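Local coordinates for protein intramolecular trans-sialidase (Macrobdella decora, PDB 3SLI) that cleaves sialic acid from sialoglycoconjugates by an intramolecular trans-sialidase reaction, releasing it as 2,7-anhydro-Neu5Ac, at residues K116-G130 with A181-T195. Numbering follows the deposited sequence.
Sequences KADAANKQCRLFANG and ALSDEELIQATGVTT
Phe127, on strand 123-128, lays one ring face against Leu187 of helix 184-191, whose CB stands almost exactly above the ring centre, 3.8 Å away. A flat aromatic suits this place because it offers a broad face to Leu187 and an edge to Ile188 CD1, with the strand and helix axes 8.0 Å apart; Leu187 CD1 continues over the ring to Lys116 CB. Beyond this apolar patch, the buried Lys116 runs fully extended, CG anti to the backbone N (chi1 169°), and that reach carries NZ to Asp184 OD1 at 2.9 Å. Arg125 NH1 meets the other oxygen, Asp184 OD2, at 2.7 Å, with the guanidinium and carboxylate planes 58° apart.

Packing is tightest at the helix's C-terminal end, where Gly130 and Gly192 bring their CA atoms within 3.4 Å, a spacing that suits residues without side chains. Here Thr191 OG1 donates to Leu187 O and accepts from Gly130 N at 3.0 Å. Past it, Thr194 OG1, also bonded to Thr112, donates to Asn129 OD1 from above the carbonyl plane. The looser margin is the exposed Thr195, which merely rests CG2 near Asn129 O, and the helix face of Glu185 and Gln189 turns outward.

The helix thus lies on one sheet of the concanavalin-like N-terminal domain, and two cations sharing one carboxylate would probably keep Asp184 ionised.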
loop_
_atom_site.group_PDB
_atom_site.type_symbol
_atom_site.label_atom_id
_atom_site.label_comp_id
_atom_site.label_asym_id
_atom_site.label_seq_id
_atom_site.Cartn_x
_atom_site.Cartn_y
_atom_site.Cartn_z
ATOM N N LYS A 116 -24.461 10.045 -9.420
ATOM C CA LYS A 116 -24.921 11.258 -10.063
ATOM C C LYS A 116 -24.925 11.032 -11.580
ATOM O O LYS A 116 -23.900 10.648 -12.158
ATOM C CB LYS A 116 -23.979 12.401 -9.680
ATOM C CG LYS A 116 -24.138 13.689 -10.454
ATOM C CD LYS A 116 -23.032 14.634 -10.015
ATOM C CE LYS A 116 -23.009 15.889 -10.831
ATOM N NZ LYS A 116 -22.001 16.830 -10.268
ATOM N N ALA A 117 -26.097 11.194 -12.198
ATOM C CA ALA A 117 -26.260 11.042 -13.648
ATOM C C ALA A 117 -26.552 12.448 -14.173
ATOM O O ALA A 117 -27.683 12.935 -14.103
ATOM C CB ALA A 117 -27.413 10.085 -13.969
ATOM N N ASP A 118 -25.508 13.078 -14.693
ATOM C CA ASP A 118 -25.532 14.451 -15.182
ATOM C C ASP A 118 -25.727 14.546 -16.697
ATOM O O ASP A 118 -24.760 14.453 -17.460
ATOM C CB ASP A 118 -24.195 15.089 -14.769
ATOM C CG ASP A 118 -24.155 16.594 -14.937
ATOM O OD1 ASP A 118 -24.976 17.176 -15.679
ATOM O OD2 ASP A 118 -23.252 17.195 -14.317
ATOM N N ALA A 119 -26.961 14.804 -17.122
ATOM C CA ALA A 119 -27.273 14.921 -18.545
ATOM C C ALA A 119 -26.529 16.068 -19.225
ATOM O O ALA A 119 -25.946 15.889 -20.291
ATOM C CB ALA A 119 -28.774 15.071 -18.745
ATOM N N ALA A 120 -26.519 17.234 -18.588
ATOM C CA ALA A 120 -25.854 18.416 -19.140
ATOM C C ALA A 120 -24.375 18.185 -19.432
ATOM O O ALA A 120 -23.846 18.671 -20.431
ATOM C CB ALA A 120 -26.021 19.604 -18.192
ATOM N N ASN A 121 -23.701 17.444 -18.563
ATOM C CA ASN A 121 -22.286 17.185 -18.771
ATOM C C ASN A 121 -22.008 15.796 -19.331
ATOM O O ASN A 121 -20.847 15.429 -19.525
ATOM C CB ASN A 121 -21.506 17.430 -17.480
ATOM C CG ASN A 121 -21.432 18.907 -17.123
ATOM O OD1 ASN A 121 -20.930 19.714 -17.896
ATOM N ND2 ASN A 121 -21.954 19.266 -15.964
ATOM N N LYS A 122 -23.078 15.044 -19.607
ATOM C CA LYS A 122 -22.980 13.685 -20.159
ATOM C C LYS A 122 -21.945 12.888 -19.360
ATOM O O LYS A 122 -21.039 12.249 -19.913
ATOM C CB LYS A 122 -22.615 13.773 -21.643
ATOM C CG LYS A 122 -23.750 14.358 -22.485
ATOM C CD LYS A 122 -23.264 14.981 -23.774
ATOM C CE LYS A 122 -22.276 14.083 -24.486
ATOM N NZ LYS A 122 -21.867 14.601 -25.826
ATOM N N GLN A 123 -22.170 12.859 -18.050
ATOM C CA GLN A 123 -21.247 12.237 -17.127
ATOM C C GLN A 123 -21.952 11.531 -15.976
ATOM O O GLN A 123 -23.006 11.978 -15.507
ATOM C CB GLN A 123 -20.353 13.357 -16.588
ATOM C CG GLN A 123 -19.146 12.956 -15.785
ATOM C CD GLN A 123 -18.219 14.136 -15.577
ATOM O OE1 GLN A 123 -17.252 14.317 -16.313
ATOM N NE2 GLN A 123 -18.535 14.971 -14.602
ATOM N N CYS A 124 -21.358 10.421 -15.541
ATOM C CA CYS A 124 -21.862 9.622 -14.428
ATOM C C CYS A 124 -20.743 9.614 -13.378
ATOM O O CYS A 124 -19.570 9.468 -13.728
ATOM C CB CYS A 124 -22.170 8.179 -14.878
ATOM S SG CYS A 124 -23.676 7.928 -15.918
ATOM N N ARG A 125 -21.091 9.809 -12.110
ATOM C CA ARG A 125 -20.099 9.818 -11.040
ATOM C C ARG A 125 -20.561 9.046 -9.810
ATOM O O ARG A 125 -21.727 9.123 -9.425
ATOM C CB ARG A 125 -19.721 11.256 -10.665
ATOM C CG ARG A 125 -18.836 11.921 -11.696
ATOM C CD ARG A 125 -18.206 13.199 -11.189
ATOM N NE ARG A 125 -16.938 13.433 -11.877
ATOM C CZ ARG A 125 -16.397 14.627 -12.078
ATOM N NH1 ARG A 125 -17.008 15.716 -11.647
ATOM N NH2 ARG A 125 -15.241 14.730 -12.715
ATOM N N LEU A 126 -19.652 8.274 -9.223
ATOM C CA LEU A 126 -19.949 7.468 -8.039
ATOM C C LEU A 126 -19.187 8.008 -6.842
ATOM O O LEU A 126 -18.004 8.345 -6.957
ATOM C CB LEU A 126 -19.548 6.003 -8.256
ATOM C CG LEU A 126 -20.551 4.983 -8.791
ATOM C CD1 LEU A 126 -19.823 3.661 -9.012
ATOM C CD2 LEU A 126 -21.710 4.797 -7.826
ATOM N N PHE A 127 -19.851 8.032 -5.688
ATOM C CA PHE A 127 -19.262 8.539 -4.454
ATOM C C PHE A 127 -19.551 7.555 -3.340
ATOM O O PHE A 127 -20.563 6.844 -3.367
ATOM C CB PHE A 127 -19.913 9.876 -4.035
ATOM C CG PHE A 127 -19.817 10.971 -5.059
ATOM C CD1 PHE A 127 -20.684 11.005 -6.161
ATOM C CD2 PHE A 127 -18.871 11.982 -4.922
ATOM C CE1 PHE A 127 -20.605 12.030 -7.107
ATOM C CE2 PHE A 127 -18.781 13.012 -5.862
ATOM C CZ PHE A 127 -19.656 13.035 -6.962
ATOM N N ALA A 128 -18.691 7.553 -2.329
ATOM C CA ALA A 128 -18.892 6.708 -1.160
ATOM C C ALA A 128 -18.056 7.236 -0.014
ATOM O O ALA A 128 -16.914 7.662 -0.209
ATOM C CB ALA A 128 -18.538 5.260 -1.446
ATOM N N ASN A 129 -18.681 7.306 1.152
ATOM C CA ASN A 129 -18.038 7.741 2.382
ATOM C C ASN A 129 -17.163 8.987 2.275
ATOM O O ASN A 129 -16.043 9.039 2.805
ATOM C CB ASN A 129 -17.266 6.569 2.997
ATOM C CG ASN A 129 -18.165 5.373 3.306
ATOM O OD1 ASN A 129 -19.373 5.515 3.519
ATOM N ND2 ASN A 129 -17.581 4.181 3.303
ATOM N N GLY A 130 -17.675 9.986 1.562
ATOM C CA GLY A 130 -16.977 11.248 1.411
ATOM C C GLY A 130 -15.972 11.387 0.292
ATOM O O GLY A 130 -15.243 12.378 0.259
ATOM N N ALA A 181 -29.320 16.971 -10.895
ATOM C CA ALA A 181 -27.954 16.528 -10.626
ATOM C C ALA A 181 -27.308 17.406 -9.549
ATOM O O ALA A 181 -26.994 18.572 -9.797
ATOM C CB ALA A 181 -27.131 16.560 -11.917
ATOM N N LEU A 182 -27.142 16.860 -8.348
ATOM C CA LEU A 182 -26.528 17.609 -7.249
ATOM C C LEU A 182 -25.037 17.803 -7.550
ATOM O O LEU A 182 -24.477 17.089 -8.370
ATOM C CB LEU A 182 -26.728 16.880 -5.912
ATOM C CG LEU A 182 -28.159 16.634 -5.409
ATOM C CD1 LEU A 182 -28.129 15.955 -4.052
ATOM C CD2 LEU A 182 -28.933 17.937 -5.305
ATOM N N SER A 183 -24.404 18.796 -6.934
ATOM C CA SER A 183 -22.986 19.046 -7.190
ATOM C C SER A 183 -22.107 18.028 -6.473
ATOM O O SER A 183 -22.527 17.421 -5.484
ATOM C CB SER A 183 -22.584 20.461 -6.754
ATOM O OG SER A 183 -22.616 20.604 -5.339
ATOM N N ASP A 184 -20.873 17.878 -6.949
ATOM C CA ASP A 184 -19.924 16.947 -6.340
ATOM C C ASP A 184 -19.717 17.324 -4.876
ATOM O O ASP A 184 -19.632 16.461 -4.001
ATOM C CB ASP A 184 -18.581 16.986 -7.078
ATOM C CG ASP A 184 -18.674 16.475 -8.516
ATOM O OD1 ASP A 184 -19.667 15.802 -8.875
ATOM O OD2 ASP A 184 -17.739 16.746 -9.293
ATOM N N GLU A 185 -19.719 18.628 -4.613
ATOM C CA GLU A 185 -19.535 19.166 -3.275
ATOM C C GLU A 185 -20.632 18.670 -2.331
ATOM O O GLU A 185 -20.353 18.183 -1.231
ATOM C CB GLU A 185 -19.510 20.700 -3.339
ATOM C CG GLU A 185 -18.325 21.305 -4.139
ATOM C CD GLU A 185 -18.288 20.922 -5.641
ATOM O OE1 GLU A 185 -19.335 20.995 -6.333
ATOM O OE2 GLU A 185 -17.188 20.563 -6.133
ATOM N N GLU A 186 -21.884 18.772 -2.769
ATOM C CA GLU A 186 -23.007 18.317 -1.954
ATOM C C GLU A 186 -22.927 16.811 -1.693
ATOM O O GLU A 186 -23.309 16.343 -0.618
ATOM C CB GLU A 186 -24.343 18.608 -2.643
ATOM C CG GLU A 186 -24.649 20.072 -2.874
ATOM C CD GLU A 186 -25.981 20.269 -3.590
ATOM O OE1 GLU A 186 -27.036 20.092 -2.935
ATOM O OE2 GLU A 186 -25.968 20.580 -4.804
ATOM N N LEU A 187 -22.462 16.058 -2.690
ATOM C CA LEU A 187 -22.360 14.601 -2.568
ATOM C C LEU A 187 -21.197 14.142 -1.690
ATOM O O LEU A 187 -21.336 13.171 -0.946
ATOM C CB LEU A 187 -22.333 13.942 -3.951
ATOM C CG LEU A 187 -23.642 14.183 -4.724
ATOM C CD1 LEU A 187 -23.564 13.628 -6.145
ATOM C CD2 LEU A 187 -24.809 13.568 -3.955
ATOM N N ILE A 188 -20.072 14.851 -1.761
ATOM C CA ILE A 188 -18.901 14.558 -0.926
ATOM C C ILE A 188 -19.364 14.769 0.520
ATOM O O ILE A 188 -19.146 13.934 1.394
ATOM C CB ILE A 188 -17.729 15.557 -1.212
ATOM C CG1 ILE A 188 -17.101 15.301 -2.584
ATOM C CG2 ILE A 188 -16.677 15.485 -0.111
ATOM C CD1 ILE A 188 -16.386 13.971 -2.711
ATOM N N GLN A 189 -20.039 15.891 0.741
ATOM C CA GLN A 189 -20.570 16.262 2.046
ATOM C C GLN A 189 -21.604 15.234 2.540
ATOM O O GLN A 189 -21.486 14.702 3.648
ATOM C CB GLN A 189 -21.204 17.654 1.940
ATOM C CG GLN A 189 -21.713 18.233 3.241
ATOM C CD GLN A 189 -20.592 18.661 4.157
ATOM O OE1 GLN A 189 -19.585 19.223 3.712
ATOM N NE2 GLN A 189 -20.755 18.401 5.450
ATOM N N ALA A 190 -22.599 14.939 1.705
ATOM C CA ALA A 190 -23.648 13.985 2.056
ATOM C C ALA A 190 -23.126 12.587 2.387
ATOM O O ALA A 190 -23.537 11.990 3.385
ATOM C CB ALA A 190 -24.670 13.899 0.939
ATOM N N THR A 191 -22.238 12.059 1.548
ATOM C CA THR A 191 -21.694 10.718 1.780
ATOM C C THR A 191 -20.616 10.674 2.871
ATOM O O THR A 191 -20.413 9.636 3.496
ATOM C CB THR A 191 -21.165 10.053 0.472
ATOM O OG1 THR A 191 -20.069 10.803 -0.062
ATOM C CG2 THR A 191 -22.279 9.950 -0.579
ATOM N N GLY A 192 -19.973 11.812 3.130
ATOM C CA GLY A 192 -18.929 11.884 4.141
ATOM C C GLY A 192 -19.389 11.719 5.579
ATOM O O GLY A 192 -18.576 11.748 6.506
ATOM N N VAL A 193 -20.688 11.523 5.772
ATOM C CA VAL A 193 -21.239 11.356 7.104
ATOM C C VAL A 193 -20.829 10.023 7.749
ATOM O O VAL A 193 -21.017 9.818 8.954
ATOM C CB VAL A 193 -22.775 11.534 7.086
ATOM C CG1 VAL A 193 -23.472 10.277 6.587
ATOM C CG2 VAL A 193 -23.270 11.945 8.454
ATOM N N THR A 194 -20.303 9.103 6.945
ATOM C CA THR A 194 -19.844 7.819 7.466
ATOM C C THR A 194 -18.433 7.539 6.957
ATOM O O THR A 194 -18.207 7.450 5.752
ATOM C CB THR A 194 -20.773 6.635 7.064
ATOM O OG1 THR A 194 -21.014 6.657 5.650
ATOM C CG2 THR A 194 -22.086 6.678 7.835
ATOM N N THR A 195 -17.471 7.499 7.874
ATOM C CA THR A 195 -16.080 7.204 7.530
ATOM C C THR A 195 -15.533 6.344 8.661
ATOM O O THR A 195 -16.001 6.442 9.801
ATOM C CB THR A 195 -15.202 8.482 7.372
ATOM O OG1 THR A 195 -15.191 9.220 8.600
ATOM C CG2 THR A 195 -15.710 9.368 6.232
#